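Local coordinates for putative antitoxin HigA3 (Mycobacterium tuberculosis H37Rv, PDB 6LTZ), which probably serves as the antitoxin of a type II toxin-antitoxin pair, a dimeric helix-turn-helix protein that binds DNA, at residues E43-K46 and R52-D55; T82-V87 and G92-V97. All blocks are in the same frame, centred on the assembly; numbering follows the deposited sequence.

Contact 1 (E43-K46 and R52-D55)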
ATOM      1  N   GLU A  43      14.482   7.157   5.423  1.00 48.54           N
ATOM      2  CA  GLU A  43      15.036   8.081   4.429  1.00 44.42           C
ATOM      3  C   GLU A  43      14.080   9.230   4.158  1.00 51.30           C
ATOM      4  O   GLU A  43      14.463  10.404   4.139  1.00 40.30           O
ATOM      5  CB  GLU A  43      15.318   7.352   3.114  1.00 59.41           C
ATOM      6  CG  GLU A  43      16.765   6.985   2.863  1.00 76.16           C
ATOM      7  CD  GLU A  43      16.940   6.231   1.555  1.00 82.69           C
ATOM      8  OE1 GLU A  43      16.353   5.137   1.413  1.00 75.92           O
ATOM      9  OE2 GLU A  43      17.647   6.744   0.661  1.00 84.32           O
ATOM     10  N   ILE A  44      12.831   8.847   3.929  1.00 40.41           N
ATOM     11  CA  ILE A  44      11.734   9.764   3.683  1.00 52.34           C
ATOM     12  C   ILE A  44      11.548  10.732   4.850  1.00 49.09           C
ATOM     13  O   ILE A  44      11.513  11.946   4.657  1.00 43.75           O
ATOM     14  CB  ILE A  44      10.432   8.974   3.432  1.00 49.96           C
ATOM     15  CG1 ILE A  44      10.553   8.169   2.138  1.00 63.54           C
ATOM     16  CG2 ILE A  44       9.237   9.886   3.373  1.00 53.89           C
ATOM     17  CD1 ILE A  44       9.427   7.189   1.914  1.00 58.82           C
ATOM     18  N   ARG A  45      11.447  10.187   6.058  1.00 35.01           N
ATOM     19  CA  ARG A  45      11.256  10.997   7.258  1.00 30.66           C
ATOM     20  C   ARG A  45      12.359  12.041   7.403  1.00 33.13           C
ATOM     21  O   ARG A  45      12.083  13.221   7.612  1.00 37.42           O
ATOM     22  CB  ARG A  45      11.199  10.107   8.507  1.00 31.03           C
ATOM     23  CG  ARG A  45      11.114  10.886   9.818  1.00 25.71           C
ATOM     24  CD  ARG A  45      10.766   9.990  11.003  1.00 28.33           C
ATOM     25  NE  ARG A  45      11.717   8.894  11.183  1.00 28.29           N
ATOM     26  CZ  ARG A  45      12.938   9.036  11.687  1.00 43.38           C
ATOM     27  NH1 ARG A  45      13.372  10.234  12.058  1.00 25.56           N
ATOM     28  NH2 ARG A  45      13.731   7.978  11.813  1.00 38.69           N
ATOM     29  N   LYS A  46      13.607  11.607   7.255  1.00 32.69           N
ATOM     30  CA  LYS A  46      14.760  12.467   7.512  1.00 42.45           C
ATOM     31  C   LYS A  46      14.964  13.570   6.472  1.00 47.47           C
ATOM     32  O   LYS A  46      15.590  14.588   6.761  1.00 50.28           O
ATOM     33  CB  LYS A  46      16.028  11.617   7.613  1.00 41.47           C
ATOM     34  CG  LYS A  46      16.078  10.724   8.849  1.00 51.46           C
ATOM     35  CD  LYS A  46      17.208   9.707   8.759  1.00 53.58           C
ATOM     36  CE  LYS A  46      17.924   9.548  10.092  1.00 59.69           C
ATOM     37  NZ  LYS A  46      17.409   8.399  10.887  1.00 61.91           N
ATOM     38  N   ARG A  52      11.395  13.028  14.562  1.00 22.62           N
ATOM     39  CA  ARG A  52      12.111  11.858  15.050  1.00 19.99           C
ATOM     40  C   ARG A  52      11.121  10.725  15.248  1.00 23.88           C
ATOM     41  O   ARG A  52       9.915  10.930  15.121  1.00 25.59           O
ATOM     42  CB  ARG A  52      12.834  12.177  16.360  1.00 22.19           C
ATOM     43  CG  ARG A  52      13.634  13.465  16.312  1.00 23.70           C
ATOM     44  CD  ARG A  52      14.868  13.313  15.444  1.00 36.56           C
ATOM     45  NE  ARG A  52      15.815  12.364  16.020  1.00 48.23           N
ATOM     46  CZ  ARG A  52      16.743  12.689  16.915  1.00 44.21           C
ATOM     47  NH1 ARG A  52      16.844  13.942  17.341  1.00 40.05           N
ATOM     48  NH2 ARG A  52      17.563  11.762  17.387  1.00 41.83           N
ATOM     49  N   GLN A  53      11.620   9.539  15.583  1.00 23.02           N
ATOM     50  CA  GLN A  53      10.768   8.358  15.689  1.00 24.22           C
ATOM     51  C   GLN A  53       9.684   8.501  16.741  1.00 26.90           C
ATOM     52  O   GLN A  53       8.549   8.085  16.521  1.00 25.50           O
ATOM     53  CB  GLN A  53      11.605   7.116  15.989  1.00 38.93           C
ATOM     54  CG  GLN A  53      12.207   6.469  14.757  1.00 34.42           C
ATOM     55  CD  GLN A  53      12.750   5.083  15.044  1.00 44.28           C
ATOM     56  OE1 GLN A  53      12.792   4.648  16.196  1.00 42.51           O
ATOM     57  NE2 GLN A  53      13.164   4.380  13.997  1.00 43.67           N
ATOM     58  N   ALA A  54      10.031   9.088  17.883  1.00 24.11           N
ATOM     59  CA  ALA A  54       9.054   9.306  18.942  1.00 29.03           C
ATOM     60  C   ALA A  54       8.014  10.352  18.539  1.00 23.10           C
ATOM     61  O   ALA A  54       6.874  10.298  18.990  1.00 24.23           O
ATOM     62  CB  ALA A  54       9.750   9.718  20.232  1.00 28.06           C
ATOM     63  N   ASP A  55       8.405  11.313  17.706  1.00 23.44           N
ATOM     64  CA  ASP A  55       7.446  12.300  17.207  1.00 29.19           C
ATOM     65  C   ASP A  55       6.379  11.610  16.361  1.00 23.49           C
ATOM     66  O   ASP A  55       5.182  11.826  16.560  1.00 24.09           O
ATOM     67  CB  ASP A  55       8.148  13.384  16.387  1.00 20.65           C
ATOM     68  CG  ASP A  55       9.150  14.178  17.206  1.00 23.16           C
ATOM     69  OD1 ASP A  55       8.895  14.410  18.410  1.00 24.75           O
ATOM     70  OD2 ASP A  55      10.197  14.560  16.643  1.00 22.22           O
TER
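Arg45 meets Arg52 and Gln53 through its guanidinium group alone, and across the two segments the contact is van der Waals packing. NH2 lies 3.6 Å from CG of Gln53, whose methylene passes over one face of the guanidinium, while NH1 comes within 3.6 Å of CA of Arg52. The side chains of Arg45 and Gln53 cross nearly perpendicularly, with the guanidinium and amide planes 73° apart. Arg45 reaches this place by running out straight from helix 41-47 and then bending at chi3 (57°).

The segments belong to the HTH cro/C1-type domain: Arg45 projects from helix 41-47 onto the start of helix 53-60, which opens the predicted DNA-binding helix-turn-helix.

The polar bonds lie around this packing. Glu71, on helix 64-72, takes a salt bridge from Arg45 NE through OE1 and a hydrogen bond from Gln53 NE2 through OE2, so one carboxylate ties both side chains to that helix. Arg45 NH1 bonds to the carbonyl of Ala51, just ahead of helix 53-60. At the N-cap position, the backbone N of Arg52 donates to OD2 of Asp55 (2.8 Å, 171°), meeting that oxygen on its anti side and tilted out of the carboxylate plane.

Contact 2 (T82-V87 and G92-V97)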
ATOM      1  N   THR A  82      -1.705   1.254   7.982  1.00 24.19           N
ATOM      2  CA  THR A  82      -0.591   1.609   8.853  1.00 25.86           C
ATOM      3  C   THR A  82       0.400   2.484   8.100  1.00 26.00           C
ATOM      4  O   THR A  82       0.883   3.493   8.623  1.00 23.12           O
ATOM      5  CB  THR A  82       0.112   0.356   9.405  1.00 26.90           C
ATOM      6  OG1 THR A  82      -0.815  -0.385  10.203  1.00 31.01           O
ATOM      7  CG2 THR A  82       1.297   0.740  10.265  1.00 28.76           C
ATOM      8  N   LEU A  83       0.682   2.113   6.855  1.00 21.39           N
ATOM      9  CA  LEU A  83       1.526   2.934   6.002  1.00 19.09           C
ATOM     10  C   LEU A  83       0.864   4.289   5.749  1.00 27.37           C
ATOM     11  O   LEU A  83       1.536   5.320   5.715  1.00 21.04           O
ATOM     12  CB  LEU A  83       1.808   2.226   4.674  1.00 23.29           C
ATOM     13  CG  LEU A  83       2.725   2.966   3.701  1.00 28.09           C
ATOM     14  CD1 LEU A  83       4.072   3.264   4.346  1.00 26.95           C
ATOM     15  CD2 LEU A  83       2.923   2.159   2.420  1.00 31.83           C
ATOM     16  N   GLN A  84      -0.456   4.284   5.580  1.00 23.16           N
ATOM     17  CA  GLN A  84      -1.194   5.532   5.363  1.00 24.69           C
ATOM     18  C   GLN A  84      -0.990   6.479   6.543  1.00 21.67           C
ATOM     19  O   GLN A  84      -0.754   7.673   6.363  1.00 22.68           O
ATOM     20  CB  GLN A  84      -2.687   5.252   5.154  1.00 21.99           C
ATOM     21  CG  GLN A  84      -3.499   6.431   4.584  1.00 24.57           C
ATOM     22  CD  GLN A  84      -3.930   7.439   5.641  1.00 32.11           C
ATOM     23  OE1 GLN A  84      -4.056   7.107   6.819  1.00 30.16           O
ATOM     24  NE2 GLN A  84      -4.166   8.680   5.217  1.00 34.03           N
ATOM     25  N   ALA A  85      -1.065   5.923   7.749  1.00 20.61           N
ATOM     26  CA  ALA A  85      -0.973   6.697   8.983  1.00 20.70           C
ATOM     27  C   ALA A  85       0.428   7.248   9.204  1.00 26.58           C
ATOM     28  O   ALA A  85       0.603   8.358   9.716  1.00 23.06           O
ATOM     29  CB  ALA A  85      -1.390   5.839  10.167  1.00 22.43           C
ATOM     30  N   TYR A  86       1.422   6.456   8.826  1.00 22.47           N
ATOM     31  CA  TYR A  86       2.812   6.859   8.937  1.00 21.34           C
ATOM     32  C   TYR A  86       3.095   8.043   8.015  1.00 28.79           C
ATOM     33  O   TYR A  86       3.630   9.060   8.448  1.00 20.59           O
ATOM     34  CB  TYR A  86       3.729   5.676   8.610  1.00 22.62           C
ATOM     35  CG  TYR A  86       5.201   6.001   8.638  1.00 22.50           C
ATOM     36  CD1 TYR A  86       5.934   5.902   9.814  1.00 23.14           C
ATOM     37  CD2 TYR A  86       5.858   6.411   7.490  1.00 24.05           C
ATOM     38  CE1 TYR A  86       7.285   6.202   9.838  1.00 26.16           C
ATOM     39  CE2 TYR A  86       7.203   6.713   7.503  1.00 31.74           C
ATOM     40  CZ  TYR A  86       7.910   6.605   8.682  1.00 27.00           C
ATOM     41  OH  TYR A  86       9.250   6.902   8.689  1.00 32.68           O
ATOM     42  N   VAL A  87       2.729   7.912   6.741  1.00 21.14           N
ATOM     43  CA  VAL A  87       2.933   8.995   5.786  1.00 20.01           C
ATOM     44  C   VAL A  87       2.137  10.236   6.199  1.00 21.31           C
ATOM     45  O   VAL A  87       2.625  11.359   6.084  1.00 23.83           O
ATOM     46  CB  VAL A  87       2.552   8.558   4.347  1.00 21.47           C
ATOM     47  CG1 VAL A  87       2.600   9.740   3.385  1.00 20.43           C
ATOM     48  CG2 VAL A  87       3.485   7.446   3.871  1.00 21.02           C
ATOM     49  N   GLY A  92       2.385  14.053   4.846  1.00 24.26           N
ATOM     50  CA  GLY A  92       2.175  13.724   3.447  1.00 24.45           C
ATOM     51  C   GLY A  92       0.893  12.975   3.153  1.00 27.94           C
ATOM     52  O   GLY A  92       0.079  12.747   4.040  1.00 20.82           O
ATOM     53  N   HIS A  93       0.720  12.598   1.889  1.00 26.93           N
ATOM     54  CA  HIS A  93      -0.470  11.877   1.447  1.00 24.77           C
ATOM     55  C   HIS A  93      -0.064  10.638   0.654  1.00 25.81           C
ATOM     56  O   HIS A  93       0.589  10.739  -0.385  1.00 30.08           O
ATOM     57  CB  HIS A  93      -1.369  12.779   0.596  1.00 31.64           C
ATOM     58  CG  HIS A  93      -2.589  12.095   0.065  1.00 40.84           C
ATOM     59  ND1 HIS A  93      -3.571  11.578   0.882  1.00 38.26           N
ATOM     60  CD2 HIS A  93      -2.990  11.849  -1.206  1.00 41.47           C
ATOM     61  CE1 HIS A  93      -4.522  11.040   0.139  1.00 46.67           C
ATOM     62  NE2 HIS A  93      -4.194  11.192  -1.132  1.00 50.99           N
ATOM     63  N   LEU A  94      -0.443   9.473   1.164  1.00 25.24           N
ATOM     64  CA  LEU A  94      -0.116   8.216   0.514  1.00 23.26           C
ATOM     65  C   LEU A  94      -1.015   7.973  -0.686  1.00 23.74           C
ATOM     66  O   LEU A  94      -2.232   8.119  -0.595  1.00 25.45           O
ATOM     67  CB  LEU A  94      -0.249   7.059   1.503  1.00 28.14           C
ATOM     68  CG  LEU A  94      -0.033   5.660   0.935  1.00 28.98           C
ATOM     69  CD1 LEU A  94       1.410   5.493   0.497  1.00 20.72           C
ATOM     70  CD2 LEU A  94      -0.413   4.614   1.970  1.00 23.21           C
ATOM     71  N   ARG A  95      -0.410   7.603  -1.807  1.00 25.87           N
ATOM     72  CA  ARG A  95      -1.173   7.124  -2.955  1.00 29.28           C
ATOM     73  C   ARG A  95      -0.612   5.789  -3.405  1.00 25.65           C
ATOM     74  O   ARG A  95       0.602   5.601  -3.460  1.00 28.53           O
ATOM     75  CB  ARG A  95      -1.146   8.129  -4.109  1.00 28.60           C
ATOM     76  CG  ARG A  95      -1.924   9.404  -3.828  1.00 36.26           C
ATOM     77  CD  ARG A  95      -1.733  10.438  -4.927  1.00 47.21           C
ATOM     78  NE  ARG A  95      -2.532  10.155  -6.116  1.00 53.20           N
ATOM     79  CZ  ARG A  95      -2.025   9.968  -7.330  1.00 62.03           C
ATOM     80  NH1 ARG A  95      -0.714  10.032  -7.522  1.00 54.40           N
ATOM     81  NH2 ARG A  95      -2.830   9.720  -8.355  1.00 63.55           N
ATOM     82  N   ILE A  96      -1.510   4.859  -3.706  1.00 25.32           N
ATOM     83  CA  ILE A  96      -1.115   3.562  -4.231  1.00 24.62           C
ATOM     84  C   ILE A  96      -1.812   3.340  -5.561  1.00 23.93           C
ATOM     85  O   ILE A  96      -3.030   3.462  -5.675  1.00 23.80           O
ATOM     86  CB  ILE A  96      -1.452   2.424  -3.268  1.00 22.86           C
ATOM     87  CG1 ILE A  96      -0.677   2.602  -1.961  1.00 25.64           C
ATOM     88  CG2 ILE A  96      -1.118   1.068  -3.900  1.00 31.24           C
ATOM     89  CD1 ILE A  96      -0.984   1.557  -0.926  1.00 27.22           C
ATOM     90  N   VAL A  97      -1.013   3.030  -6.567  1.00 24.62           N
ATOM     91  CA  VAL A  97      -1.520   2.851  -7.910  1.00 31.87           C
ATOM     92  C   VAL A  97      -1.127   1.470  -8.415  1.00 25.37           C
ATOM     93  O   VAL A  97       0.040   1.085  -8.339  1.00 28.72           O
ATOM     94  CB  VAL A  97      -0.975   3.944  -8.853  1.00 33.60           C
ATOM     95  CG1 VAL A  97      -1.210   3.571 -10.292  1.00 39.64           C
ATOM     96  CG2 VAL A  97      -1.611   5.295  -8.526  1.00 30.52           C
TER
HETATM   97  O   HOH W   1      -1.257   9.296   4.051  1.00 28.70           O
HETATM   98  O   HOH W   2      -3.838   8.319   1.778  1.00 43.58           O
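Leu94 points from the strand toward helix 82-87, and its CD2 methyl settles against the helix backbone, 3.6 Å from CA of Gln84. The same methyl lies 3.9 Å from CG of Leu83, the two leucine side chains crossing at about a right angle. In both leucines CG stands anti to the backbone N (chi1 -178° in Leu83, 176° in Leu94), which carries each branched end into the space between helix and strand.

One turn further along the helix, Val87 also faces the strand. Its CG1 approaches the main chain instead of a side-chain end, at 3.7 Å from the N of His93, while CB of Val87 and CB of Leu94 are 4.3 Å apart. The backbone closes the connection at this end, where Gly92 N donates to the carbonyl of Val87 (3.0 Å).

Beside the apolar contacts, a water bridges the two main chains, donating to O of Gln84 (2.9 Å) and accepting from N of Leu94 (3.0 Å).

A short loop links helix 80-89 to strand 93-100, roughly antiparallel to each other (143° between the axes of segments 82-87 and 93-97). On the helix, Tyr86 packs against helices 53-60 and 64-72. The strand pairs antiparallel with strand 103-107 and with a strand of the second subunit, where Val97 of that subunit packs on Leu94, so the helix leads, through this loop, into a sheet that continues across the dimer interface.

The two contacts follow one another along the chain within a single HTH cro/C1-type region, their centres about 15 Å apart. Contact 1 joins helices 41-47 and 53-60 at the start of the predicted helix-turn-helix; contact 2 lies nearer the centre of the chain, where helix 80-89 passes into strand 93-100. They meet at Tyr86, whose OH is 3.8 Å from CB of Arg45. Glu71 links them further, since the OE1 that is paired with Arg45 also hydrogen-bonds Tyr86 OH. The helical DNA-binding unit is thereby connected through helix 80-89 to the intersubunit sheet, an arrangement through which dimerization probably sets the relative placement of the two helix-turn-helix units.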